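Local coordinates for Ice-binding protein 1 (Shewanella frigidimarina, PDB 6BG8) that adsorbs its bacterium onto ice as an adhesin, inhibits ice crystal growth and lowers the freezing point of water, at residues M1-P6 with P108-Q113; Q20-T25 with G33-L38; I97-L102 with R185-T190; P116-N121 with T136-T141; R126-T131 with I155-G160. One frame throughout, in Å; residues are numbered along the deposited sequence. Where two conformers were deposited one is given.

Contact 1: M1-P6 with P108-Q113; sequences MNPLAP and PNAATQ. With SO4 (sulfate ion), chain C.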
# COMPACT_ATOMS: atom_id res chain seq x y z
N MET A 1 11.96 13.31 -17.40
CA MET A 1 10.79 14.00 -16.88
C MET A 1 10.21 13.24 -15.70
O MET A 1 10.48 12.05 -15.52
CB MET A 1 9.72 14.15 -17.97
CG MET A 1 10.22 14.79 -19.24
SD MET A 1 10.88 16.44 -18.96
CE MET A 1 9.44 17.25 -18.29
N ASN A 2 9.40 13.94 -14.92
CA ASN A 2 8.72 13.31 -13.80
C ASN A 2 7.86 12.16 -14.30
O ASN A 2 7.09 12.33 -15.26
CB ASN A 2 7.84 14.33 -13.08
CG ASN A 2 7.50 13.92 -11.66
OD1 ASN A 2 8.23 13.14 -11.03
ND2 ASN A 2 6.42 14.47 -11.13
N PRO A 3 7.94 10.97 -13.69
CA PRO A 3 7.03 9.89 -14.08
C PRO A 3 5.58 10.28 -13.85
O PRO A 3 5.26 11.06 -12.95
CB PRO A 3 7.44 8.73 -13.17
CG PRO A 3 8.86 9.02 -12.84
CD PRO A 3 8.97 10.51 -12.75
N LEU A 4 4.70 9.73 -14.68
CA LEU A 4 3.27 9.86 -14.48
C LEU A 4 2.82 8.86 -13.42
O LEU A 4 3.11 7.67 -13.52
CB LEU A 4 2.52 9.62 -15.80
CG LEU A 4 0.99 9.69 -15.74
CD1 LEU A 4 0.55 11.10 -15.35
CD2 LEU A 4 0.37 9.28 -17.08
N ALA A 5 2.15 9.35 -12.39
CA ALA A 5 1.66 8.46 -11.36
C ALA A 5 0.42 7.72 -11.85
O ALA A 5 -0.30 8.21 -12.72
CB ALA A 5 1.33 9.24 -10.09
N PRO A 6 0.15 6.54 -11.29
CA PRO A 6 -1.08 5.83 -11.66
C PRO A 6 -2.32 6.55 -11.15
O PRO A 6 -2.27 7.34 -10.21
CB PRO A 6 -0.92 4.47 -10.96
CG PRO A 6 -0.04 4.77 -9.77
CD PRO A 6 0.95 5.77 -10.32
N PRO A 108 4.43 6.07 -19.12
CA PRO A 108 4.12 6.90 -20.30
C PRO A 108 4.99 8.14 -20.44
O PRO A 108 5.20 8.60 -21.57
CB PRO A 108 2.64 7.25 -20.09
CG PRO A 108 2.10 6.13 -19.28
CD PRO A 108 3.22 5.76 -18.34
N ASN A 109 5.52 8.69 -19.34
CA ASN A 109 6.20 9.98 -19.38
C ASN A 109 7.65 9.93 -18.91
O ASN A 109 8.29 10.99 -18.82
CB ASN A 109 5.44 11.01 -18.55
CG ASN A 109 4.14 11.42 -19.19
OD1 ASN A 109 3.90 11.10 -20.35
ND2 ASN A 109 3.30 12.13 -18.44
N ALA A 110 8.20 8.76 -18.62
CA ALA A 110 9.56 8.70 -18.12
C ALA A 110 10.23 7.42 -18.59
O ALA A 110 9.59 6.37 -18.70
CB ALA A 110 9.60 8.77 -16.59
N ALA A 111 11.53 7.51 -18.83
CA ALA A 111 12.32 6.36 -19.24
C ALA A 111 12.67 5.50 -18.02
O ALA A 111 12.91 6.01 -16.93
CB ALA A 111 13.60 6.80 -19.95
N THR A 112 12.70 4.19 -18.24
CA THR A 112 12.97 3.24 -17.17
C THR A 112 14.45 3.19 -16.80
O THR A 112 15.33 3.16 -17.67
CB THR A 112 12.50 1.85 -17.60
OG1 THR A 112 11.14 1.92 -18.06
CG2 THR A 112 12.59 0.88 -16.45
N GLN A 113 14.72 3.16 -15.50
CA GLN A 113 16.05 2.98 -14.93
C GLN A 113 16.14 1.61 -14.26
O GLN A 113 15.13 0.97 -13.97
CB GLN A 113 16.38 4.07 -13.91
CG GLN A 113 16.21 5.48 -14.42
CD GLN A 113 16.54 6.52 -13.37
OE1 GLN A 113 15.71 7.37 -13.05
NE2 GLN A 113 17.75 6.44 -12.82
S SO4 C . 13.66 14.07 -14.07
O1 SO4 C . 12.46 14.85 -14.37
O2 SO4 C . 14.03 13.22 -15.20
O3 SO4 C . 14.69 15.00 -13.64
O4 SO4 C . 13.50 13.13 -12.99
O HOH W 1 10.97 11.63 -19.36
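P3 and A110 lie where the two backbones come closest, with P3 CA 4.9 Å from A110 CA. Neither segment is a regular strand at this point. M1-L4 runs as an extended loop past P108-A110, and the two segments share no direct hydrogen bond. A water links them instead. It accepts from M1 N and donates to N109 O, at 2.8 Å from each. M1 N is the terminal amino group of the deposited fragment, and it also donates to O2 of a sulfate ion at 3.0 Å. The sulfate probably comes from the crystallisation liquor. The deposited chain is the ice-binding domain of a longer protein. Its family folds as a β-solenoid with an α-helix along one side. Here the N-terminal loop before strand 14-18 meets the chain that runs from helix 84-103 into strand 112-114. The methyl group of A110 points at this loop. A110 CB is 3.6 Å from M1 O and 3.8 Å from P3 CG. The P3 ring is directed mainly the other way, onto V128 and V153. L4 has CG anti to the backbone N (chi1 178°), which carries CD2 across to P108 CG at 4.2 Å. L4 CB flanks the side chain of N109, and N109 CB lies 3.9 Å from N2 O. The N2 side chain turns away, and its amide bonds to D151 O and V153 N. F101 of helix 84-103 packs on both L4 and P108.

Contact 2: Q20-T25 with G33-L38; sequences QAITTT and GDLGIL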
# COMPACT_ATOMS: atom_id res chain seq x y z
N GLN A 20 -8.32 -11.20 -0.34
CA GLN A 20 -8.75 -12.35 0.47
C GLN A 20 -8.93 -12.03 1.94
O GLN A 20 -9.91 -12.46 2.55
CB GLN A 20 -7.73 -13.49 0.34
CG GLN A 20 -7.67 -14.13 -1.04
CD GLN A 20 -8.97 -14.73 -1.45
OE1 GLN A 20 -9.45 -15.68 -0.82
NE2 GLN A 20 -9.57 -14.20 -2.52
N ALA A 21 -8.01 -11.28 2.54
CA ALA A 21 -8.05 -11.09 3.99
C ALA A 21 -7.17 -9.91 4.38
O ALA A 21 -6.18 -9.60 3.71
CB ALA A 21 -7.59 -12.35 4.74
N ILE A 22 -7.55 -9.28 5.49
CA ILE A 22 -6.69 -8.32 6.19
C ILE A 22 -6.66 -8.77 7.64
O ILE A 22 -7.72 -8.95 8.25
CB ILE A 22 -7.18 -6.88 6.07
CG1 ILE A 22 -7.12 -6.42 4.61
CG2 ILE A 22 -6.33 -5.96 6.95
CD1 ILE A 22 -7.82 -5.10 4.35
N THR A 23 -5.47 -8.98 8.17
CA THR A 23 -5.32 -9.48 9.53
C THR A 23 -4.32 -8.64 10.30
O THR A 23 -3.44 -8.00 9.73
CB THR A 23 -4.88 -10.95 9.56
OG1 THR A 23 -3.49 -11.04 9.23
CG2 THR A 23 -5.70 -11.80 8.60
N THR A 24 -4.47 -8.67 11.63
CA THR A 24 -3.53 -7.99 12.51
C THR A 24 -3.40 -8.76 13.82
O THR A 24 -4.35 -9.41 14.29
CB THR A 24 -3.94 -6.55 12.83
OG1 THR A 24 -2.91 -5.91 13.60
CG2 THR A 24 -5.23 -6.51 13.66
N THR A 25 -2.20 -8.71 14.38
CA THR A 25 -2.02 -8.99 15.78
C THR A 25 -2.44 -7.77 16.60
O THR A 25 -2.79 -6.72 16.05
CB THR A 25 -0.57 -9.35 16.06
OG1 THR A 25 0.22 -8.18 15.85
CG2 THR A 25 -0.08 -10.44 15.12
N GLY A 33 -7.56 6.23 6.54
CA GLY A 33 -7.94 5.48 5.35
C GLY A 33 -8.90 4.37 5.71
O GLY A 33 -9.03 3.99 6.88
N ASP A 34 -9.55 3.83 4.69
CA ASP A 34 -10.50 2.74 4.83
C ASP A 34 -9.80 1.38 4.71
O ASP A 34 -8.67 1.27 4.23
CB ASP A 34 -11.58 2.84 3.75
CG ASP A 34 -12.47 4.06 3.93
OD1 ASP A 34 -12.69 4.46 5.09
OD2 ASP A 34 -12.92 4.62 2.92
N LEU A 35 -10.50 0.34 5.15
CA LEU A 35 -10.08 -1.04 4.98
C LEU A 35 -11.08 -1.75 4.07
O LEU A 35 -12.29 -1.53 4.18
CB LEU A 35 -10.00 -1.77 6.32
CG LEU A 35 -8.66 -1.79 7.06
CD1 LEU A 35 -8.04 -0.40 7.17
CD2 LEU A 35 -8.80 -2.43 8.44
N GLY A 36 -10.57 -2.59 3.18
CA GLY A 36 -11.47 -3.34 2.33
C GLY A 36 -10.98 -4.74 2.01
O GLY A 36 -9.78 -4.94 1.82
N ILE A 37 -11.91 -5.69 1.97
CA ILE A 37 -11.68 -7.03 1.44
C ILE A 37 -12.60 -7.19 0.23
O ILE A 37 -13.79 -6.88 0.30
CB ILE A 37 -11.96 -8.12 2.49
CG1 ILE A 37 -11.02 -7.95 3.70
CG2 ILE A 37 -11.81 -9.50 1.87
CD1 ILE A 37 -11.34 -8.88 4.88
N LEU A 38 -12.03 -7.62 -0.90
CA LEU A 38 -12.76 -7.59 -2.16
C LEU A 38 -13.47 -8.90 -2.50
O LEU A 38 -14.52 -8.86 -3.13
CB LEU A 38 -11.81 -7.26 -3.32
CG LEU A 38 -11.09 -5.91 -3.29
CD1 LEU A 38 -9.99 -5.89 -4.34
CD2 LEU A 38 -12.04 -4.74 -3.52
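I22 and I37 point at each other's strands and carry most of this contact. They do not meet end to end. Each slides past the other and reaches the opposite backbone. I22 CD1 comes down on G36 O at 3.2 Å, a close approach of a methyl to a carbonyl oxygen. The same methyl touches L35 CG at 4.4 Å, and I22 CG1 lies 4.3 Å from I37 CG1. I37 answers with both of its branches. CG1 sits beside its own backbone N (chi1 -61°), which sends CD1 to I22 N at 3.9 Å and close to A21 CA. The CG2 branch goes to Q20 O at 3.6 Å. Strands 21-24 and 34-37 are not sheet neighbours. Their axes pass 7.0 Å apart at 127°. Strand 21-24 pairs with 45-46 and 226-229, while 34-37 pairs with 14-18 and 65-66. The contact therefore joins two walls of the β-solenoid across its interior, as expected for this family. M16 and Y45 close in around I22 and L35. The chemistry is almost wholly apolar. Q20 O and I22 N are buried here and have no polar partner in the model. Both are covered by methyl groups of I37, so this joint rests on the fit of branched side chains, at the probable cost of two buried polar atoms without a partner.

Contact 3: I97-L102 with R185-T190; sequences IAYNFL and RTAGKT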
# COMPACT_ATOMS: atom_id res chain seq x y z
N ILE A 97 -6.58 -1.84 -12.45
CA ILE A 97 -6.08 -0.81 -13.36
C ILE A 97 -4.76 -0.25 -12.83
O ILE A 97 -3.77 -0.13 -13.57
CB ILE A 97 -7.12 0.30 -13.55
CG1 ILE A 97 -8.34 -0.22 -14.33
CG2 ILE A 97 -6.50 1.52 -14.27
CD1 ILE A 97 -9.55 0.73 -14.32
N ALA A 98 -4.74 0.11 -11.55
CA ALA A 98 -3.55 0.76 -10.99
C ALA A 98 -2.36 -0.20 -10.93
O ALA A 98 -1.22 0.21 -11.21
CB ALA A 98 -3.87 1.32 -9.60
N TYR A 99 -2.58 -1.45 -10.51
CA TYR A 99 -1.49 -2.42 -10.53
C TYR A 99 -0.93 -2.55 -11.94
O TYR A 99 0.30 -2.55 -12.15
CB TYR A 99 -1.94 -3.79 -10.01
CG TYR A 99 -0.82 -4.82 -10.10
CD1 TYR A 99 -0.62 -5.54 -11.28
CD2 TYR A 99 0.06 -5.03 -9.05
CE1 TYR A 99 0.42 -6.44 -11.40
CE2 TYR A 99 1.11 -5.93 -9.16
CZ TYR A 99 1.27 -6.64 -10.34
OH TYR A 99 2.29 -7.55 -10.50
N ASN A 100 -1.82 -2.66 -12.93
CA ASN A 100 -1.41 -2.83 -14.32
C ASN A 100 -0.64 -1.62 -14.83
O ASN A 100 0.31 -1.76 -15.60
CB ASN A 100 -2.63 -3.09 -15.20
CG ASN A 100 -3.08 -4.54 -15.17
OD1 ASN A 100 -2.49 -5.38 -14.49
ND2 ASN A 100 -4.15 -4.83 -15.91
N PHE A 101 -1.07 -0.42 -14.43
CA PHE A 101 -0.35 0.79 -14.80
C PHE A 101 1.09 0.73 -14.30
O PHE A 101 2.04 1.01 -15.04
CB PHE A 101 -1.08 2.01 -14.23
CG PHE A 101 -0.46 3.34 -14.58
CD1 PHE A 101 0.74 3.76 -14.00
CD2 PHE A 101 -1.11 4.20 -15.46
CE1 PHE A 101 1.30 5.00 -14.32
CE2 PHE A 101 -0.55 5.45 -15.78
CZ PHE A 101 0.65 5.84 -15.21
N LEU A 102 1.26 0.34 -13.04
CA LEU A 102 2.59 0.33 -12.44
C LEU A 102 3.44 -0.80 -13.00
O LEU A 102 4.66 -0.67 -13.10
CB LEU A 102 2.47 0.21 -10.92
CG LEU A 102 1.98 1.46 -10.19
CD1 LEU A 102 1.68 1.13 -8.72
CD2 LEU A 102 3.00 2.58 -10.29
N ARG A 185 5.59 -1.71 -6.69
CA ARG A 185 4.83 -2.73 -7.40
C ARG A 185 5.65 -4.01 -7.40
O ARG A 185 6.75 -4.04 -7.96
CB ARG A 185 4.54 -2.30 -8.84
CG ARG A 185 3.51 -3.15 -9.62
CD ARG A 185 4.05 -4.51 -10.07
NE ARG A 185 5.23 -4.45 -10.93
CZ ARG A 185 5.64 -5.46 -11.70
NH1 ARG A 185 4.97 -6.61 -11.71
NH2 ARG A 185 6.73 -5.33 -12.45
N THR A 186 5.12 -5.08 -6.80
CA THR A 186 5.81 -6.36 -6.82
C THR A 186 4.94 -7.40 -7.49
O THR A 186 3.74 -7.50 -7.19
CB THR A 186 6.20 -6.83 -5.41
OG1 THR A 186 5.04 -6.97 -4.59
CG2 THR A 186 7.17 -5.84 -4.75
N ALA A 187 5.53 -8.18 -8.40
CA ALA A 187 4.84 -9.36 -8.92
C ALA A 187 4.78 -10.46 -7.88
O ALA A 187 3.91 -11.34 -7.96
CB ALA A 187 5.52 -9.87 -10.19
N GLY A 188 5.68 -10.44 -6.91
CA GLY A 188 5.65 -11.28 -5.74
C GLY A 188 5.08 -10.54 -4.55
O GLY A 188 4.21 -9.67 -4.69
N LYS A 189 5.55 -10.89 -3.37
CA LYS A 189 5.04 -10.28 -2.16
C LYS A 189 5.91 -9.10 -1.74
O LYS A 189 7.06 -8.96 -2.15
CB LYS A 189 4.99 -11.29 -1.02
CG LYS A 189 6.35 -11.79 -0.56
CD LYS A 189 6.20 -12.76 0.60
CE LYS A 189 7.53 -13.41 0.95
NZ LYS A 189 7.39 -14.51 1.96
N THR A 190 5.33 -8.24 -0.89
CA THR A 190 6.07 -7.18 -0.23
C THR A 190 6.09 -7.45 1.27
O THR A 190 5.03 -7.66 1.89
CB THR A 190 5.45 -5.81 -0.52
OG1 THR A 190 5.59 -5.51 -1.92
CG2 THR A 190 6.14 -4.72 0.30
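R185 comes first and does most of the work against Y99 and L102. Its CG packs on L102 CB at 3.7 Å. Its CD comes within 3.4 Å of Y99 CE2, approaching the ring obliquely. The side chain bends at chi2 and again at chi3, which brings the guanidinium across the hydroxyl end of Y99. There NH1 donates to Y99 OH at 3.1 Å, and the hydroxyl lies close to the guanidinium plane. That plane stands about 80° from the ring. NH2 is taken by T157 OG1 on the neighbouring strand. NH1 and NH2 thus each go to a hydroxyl, and NE is bonded elsewhere as well. The buried charge sits between helix 84-103 and strand 182-186. In this family the long helix lies along one side of the β-solenoid, and Y99 and L102 face the solenoid wall. T186 turns its side chain away from the helix, but its carbonyl O stays near the ring plane, 3.6 Å from Y99 CE2. On its far side T186 OG1 donates to G188 O at 2.8 Å, from above the carbonyl plane. A187 begins the turn, with its CA 3.5 Å from Y99 OH. T190 starts the next strand, and T190 OG1 donates to T186 OG1 at 3.1 Å. These two threonine bonds brace the corner A187-K189 from within. The W205 ring meets the Y99 ring, with the planes inclined to each other.

Contact 4: P116-N121 with T136-T141; sequences PIELGN and TLQTGT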
# COMPACT_ATOMS: atom_id res chain seq x y z
N PRO A 116 18.29 -1.24 -8.36
CA PRO A 116 19.27 -2.11 -7.69
C PRO A 116 18.58 -3.18 -6.87
O PRO A 116 17.49 -2.97 -6.34
CB PRO A 116 20.05 -1.14 -6.79
CG PRO A 116 19.84 0.20 -7.44
CD PRO A 116 18.43 0.16 -7.95
N ILE A 117 19.23 -4.34 -6.74
CA ILE A 117 18.59 -5.40 -5.96
C ILE A 117 18.77 -5.22 -4.46
O ILE A 117 18.10 -5.91 -3.68
CB ILE A 117 19.08 -6.80 -6.40
CG1 ILE A 117 20.60 -6.92 -6.26
CG2 ILE A 117 18.63 -7.06 -7.84
CD1 ILE A 117 21.12 -8.35 -6.45
N GLU A 118 19.66 -4.32 -4.04
CA GLU A 118 19.73 -3.86 -2.66
C GLU A 118 19.60 -2.35 -2.65
O GLU A 118 20.36 -1.65 -3.34
CB GLU A 118 21.04 -4.30 -1.98
CG GLU A 118 21.29 -3.64 -0.61
CD GLU A 118 20.21 -3.97 0.41
OE1 GLU A 118 19.85 -5.16 0.53
OE2 GLU A 118 19.73 -3.06 1.13
N LEU A 119 18.63 -1.83 -1.89
CA LEU A 119 18.34 -0.41 -1.86
C LEU A 119 18.89 0.31 -0.63
O LEU A 119 18.81 1.54 -0.55
CB LEU A 119 16.82 -0.18 -1.96
CG LEU A 119 16.17 -0.57 -3.29
CD1 LEU A 119 14.65 -0.50 -3.22
CD2 LEU A 119 16.69 0.31 -4.41
N GLY A 120 19.48 -0.42 0.31
CA GLY A 120 20.06 0.22 1.48
C GLY A 120 21.28 1.06 1.13
O GLY A 120 22.03 0.77 0.20
N ASN A 121 21.45 2.14 1.90
CA ASN A 121 22.58 3.08 1.80
C ASN A 121 22.61 3.81 0.46
O ASN A 121 23.65 4.34 0.06
CB ASN A 121 23.92 2.37 2.05
CG ASN A 121 24.06 1.88 3.47
OD1 ASN A 121 23.60 2.52 4.42
ND2 ASN A 121 24.69 0.72 3.63
N THR A 136 15.89 -6.23 -1.97
CA THR A 136 15.95 -6.10 -0.52
C THR A 136 16.34 -4.68 -0.15
O THR A 136 17.05 -3.99 -0.89
CB THR A 136 16.93 -7.10 0.10
OG1 THR A 136 18.17 -7.06 -0.61
CG2 THR A 136 16.34 -8.51 0.02
N LEU A 137 15.85 -4.24 1.01
CA LEU A 137 16.20 -2.96 1.61
C LEU A 137 16.61 -3.28 3.04
O LEU A 137 15.76 -3.31 3.93
CB LEU A 137 15.02 -1.99 1.53
CG LEU A 137 15.04 -0.69 2.35
CD1 LEU A 137 16.40 -0.00 2.31
CD2 LEU A 137 13.95 0.23 1.83
N GLN A 138 17.89 -3.57 3.25
CA GLN A 138 18.31 -4.04 4.57
C GLN A 138 19.70 -3.58 5.00
O GLN A 138 20.00 -3.57 6.20
CB GLN A 138 18.24 -5.57 4.63
CG GLN A 138 19.05 -6.31 3.59
CD GLN A 138 18.65 -7.78 3.51
OE1 GLN A 138 17.76 -8.22 4.25
NE2 GLN A 138 19.26 -8.52 2.60
N THR A 139 20.58 -3.21 4.06
CA THR A 139 21.92 -2.82 4.50
C THR A 139 21.93 -1.46 5.18
O THR A 139 22.93 -1.12 5.83
CB THR A 139 22.89 -2.81 3.33
OG1 THR A 139 22.44 -1.88 2.34
CG2 THR A 139 23.00 -4.20 2.72
N GLY A 140 20.86 -0.70 5.05
CA GLY A 140 20.83 0.65 5.58
C GLY A 140 19.55 1.33 5.15
O GLY A 140 18.57 0.67 4.81
N THR A 141 19.60 2.65 5.13
CA THR A 141 18.44 3.47 4.83
C THR A 141 18.40 3.77 3.34
O THR A 141 19.43 4.04 2.72
CB THR A 141 18.52 4.78 5.61
OG1 THR A 141 18.39 4.51 7.01
CG2 THR A 141 17.42 5.75 5.17
O HOH W 2 21.56 -7.20 0.99
O HOH W 3 24.30 -1.89 0.27
O HOH W 4 22.10 4.04 5.74
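A corner at one end of the β-solenoid is tied together by E118, whose carboxylate reaches into the turn that follows T136. The backbones of E118 and T136 form a single bridge. T136 N donates to I117 O at 2.8 Å, and L119 N donates to T136 O at 2.9 Å. The E118 side chain leaves with CG anti to the backbone N (chi1 170°), and the bend at chi2 brings OE2 to the N-H groups of Q138 and T139. OE2 takes three backbone N-H groups. Q138 N donates to the syn lone pair of OE2 at 2.9 Å, almost straight. T139 N arrives from above the carboxylate plane at 3.1 Å. G120 N, from the same segment as E118, meets the anti side. OE1 accepts from T136 OG1 at 2.8 Å, out of the plane on the side opposite T139 N, and from a water shared with Q138 NE2. The carboxylate thus links its own turn, through G120 N, to the turn at Q138-T139, where strand 135-137 is the outermost of its sheet. Three N-H donors on one oxygen would probably favour the charged form. L137 CD1 packs against G120 N at 3.7 Å. Further on, N121 N makes a weak bond to T141 O, and a water bridges N121 OD1 to T141 N.

Contact 5: R126-T131 with I155-G160; sequences RGVYKT and IFTIGG. With SO4 (sulfate ion), chain C.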
# COMPACT_ATOMS: atom_id res chain seq x y z
N ARG A 126 13.87 10.97 -8.30
CA ARG A 126 12.62 10.50 -8.87
C ARG A 126 12.86 9.75 -10.17
O ARG A 126 13.89 9.91 -10.84
CB ARG A 126 11.66 11.67 -9.10
CG ARG A 126 12.01 12.51 -10.30
CD ARG A 126 11.61 13.93 -10.04
NE ARG A 126 11.57 14.74 -11.25
CZ ARG A 126 10.85 15.84 -11.38
NH1 ARG A 126 10.10 16.28 -10.36
NH2 ARG A 126 10.88 16.51 -12.52
N GLY A 127 11.90 8.92 -10.53
CA GLY A 127 12.02 8.13 -11.73
C GLY A 127 11.30 6.81 -11.56
O GLY A 127 10.58 6.60 -10.58
N VAL A 128 11.54 5.93 -12.53
CA VAL A 128 10.97 4.59 -12.61
C VAL A 128 12.12 3.60 -12.55
O VAL A 128 12.99 3.61 -13.42
CB VAL A 128 10.18 4.38 -13.92
CG1 VAL A 128 9.67 2.93 -13.99
CG2 VAL A 128 9.06 5.39 -14.03
N TYR A 129 12.10 2.74 -11.53
CA TYR A 129 13.19 1.80 -11.28
C TYR A 129 12.65 0.39 -11.40
O TYR A 129 11.78 -0.02 -10.61
CB TYR A 129 13.79 2.05 -9.89
CG TYR A 129 14.40 3.42 -9.76
CD1 TYR A 129 13.63 4.51 -9.35
CD2 TYR A 129 15.73 3.65 -10.10
CE1 TYR A 129 14.18 5.77 -9.24
CE2 TYR A 129 16.29 4.92 -9.99
CZ TYR A 129 15.51 5.97 -9.56
OH TYR A 129 16.05 7.23 -9.46
N LYS A 130 13.16 -0.36 -12.37
CA LYS A 130 12.63 -1.68 -12.72
C LYS A 130 13.71 -2.74 -12.56
O LYS A 130 14.88 -2.52 -12.88
CB LYS A 130 12.12 -1.68 -14.16
CG LYS A 130 11.44 -2.98 -14.58
CD LYS A 130 11.00 -2.86 -16.03
CE LYS A 130 10.53 -4.20 -16.60
NZ LYS A 130 9.40 -4.79 -15.82
N THR A 131 13.30 -3.90 -12.04
CA THR A 131 14.12 -5.10 -12.04
C THR A 131 13.19 -6.29 -12.09
O THR A 131 12.06 -6.23 -11.60
CB THR A 131 15.04 -5.21 -10.82
OG1 THR A 131 15.83 -6.41 -10.91
CG2 THR A 131 14.22 -5.24 -9.55
N ILE A 155 8.67 5.42 -8.72
CA ILE A 155 8.02 4.14 -8.98
C ILE A 155 9.08 3.07 -8.95
O ILE A 155 10.08 3.15 -9.68
CB ILE A 155 7.27 4.14 -10.32
CG1 ILE A 155 6.09 5.12 -10.25
CG2 ILE A 155 6.78 2.73 -10.65
CD1 ILE A 155 5.44 5.40 -11.59
N PHE A 156 8.88 2.07 -8.10
CA PHE A 156 9.70 0.87 -8.05
C PHE A 156 8.85 -0.29 -8.50
O PHE A 156 7.79 -0.55 -7.92
CB PHE A 156 10.24 0.64 -6.64
CG PHE A 156 11.12 1.75 -6.16
CD1 PHE A 156 10.58 2.87 -5.54
CD2 PHE A 156 12.48 1.70 -6.38
CE1 PHE A 156 11.41 3.91 -5.13
CE2 PHE A 156 13.30 2.73 -5.98
CZ PHE A 156 12.76 3.83 -5.36
N THR A 157 9.28 -0.96 -9.57
CA THR A 157 8.46 -2.00 -10.17
C THR A 157 9.29 -3.27 -10.33
O THR A 157 10.31 -3.27 -11.03
CB THR A 157 7.85 -1.52 -11.49
OG1 THR A 157 7.09 -2.58 -12.07
CG2 THR A 157 8.92 -1.00 -12.47
N ILE A 158 8.87 -4.34 -9.66
CA ILE A 158 9.75 -5.42 -9.25
C ILE A 158 9.13 -6.75 -9.65
O ILE A 158 7.98 -7.03 -9.29
CB ILE A 158 10.00 -5.37 -7.73
CG1 ILE A 158 10.80 -4.10 -7.39
CG2 ILE A 158 10.70 -6.65 -7.25
CD1 ILE A 158 10.86 -3.76 -5.89
N GLY A 159 9.89 -7.57 -10.38
CA GLY A 159 9.39 -8.84 -10.87
C GLY A 159 9.38 -9.95 -9.85
O GLY A 159 8.72 -10.97 -10.07
N GLY A 160 10.09 -9.78 -8.75
CA GLY A 160 10.04 -10.74 -7.66
C GLY A 160 9.40 -10.15 -6.42
O GLY A 160 8.37 -9.47 -6.49
S SO4 C . 13.66 14.07 -14.07
O1 SO4 C . 12.46 14.85 -14.37
O2 SO4 C . 14.03 13.22 -15.20
O3 SO4 C . 14.69 15.00 -13.64
O4 SO4 C . 13.50 13.13 -12.99
O HOH W 5 7.53 -2.71 -15.06
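The rings of Y129 and F156 lie side by side and point the same way. Their planes are 17° apart and their centroids 5.3 Å apart, but the rings are slid so far that they barely overlap. Close touches are Y129 CB to F156 CD2 and Y129 CD1 to F156 CE2, both 3.8 Å, and Y129 CB comes at an oblique angle to the F156 ring. At the edge of the Y129 ring, near its plane, lies I155 O. W184 stacks on F156 and carries the row on to the next strand. Y129 OH is bonded to T125 O. The remaining flat group, the R126 guanidinium, turns an edge to the sulfate, with NH2 2.9 Å from O1, while NH1 makes a salt bridge to D149. This holds for one of two modelled conformers and is less certain for that reason. The two strands, 127-131 and 154-158, are parallel neighbours in one wall of the β-solenoid. Residues in register stack from coil to coil: aromatic Y129 beside F156, aliphatic V128 beside I155. Five backbone bonds hold the pair in register, from I155 N to G127 O at 2.9 Å through to G159 N to T131 O at 2.8 Å. Y129, F156, T131 and I158 share one face, and Y129 and F156 pack there on L124. V128, I155, K130 and T157 share the other. T157 has CG2 between its backbone N and carbonyl carbon, which sets that methyl against K130 CB at 3.7 Å. T157 OG1, whose main partner is R185, also bonds a water that accepts from K130 NZ at 2.9 Å.

In the fold
Contacts 2, 3 and 5 are buried, contact 4 is partly so, and contact 1 lies at the surface. Contact 5 is repeated backbone pairing within one wall. Contact 3 attaches the helix to that wall, and its strand 182-186 is the direct neighbour of 154-158. Contact 1 feeds the same wall through Q113, which pairs with V128 and K130, and its loop packs on F101 of the helix. Contacts 1 and 5 also share the sulfate. Contact 4 follows at a corner: strand 135-137 comes next in the chain after 127-131, and I117 touches T131. Contact 2 stands on the opposite side of the chain's centre from contacts 1, 4 and 5, and is apolar. Contact 3 uses a buried arginine, and contact 4 a carboxylate.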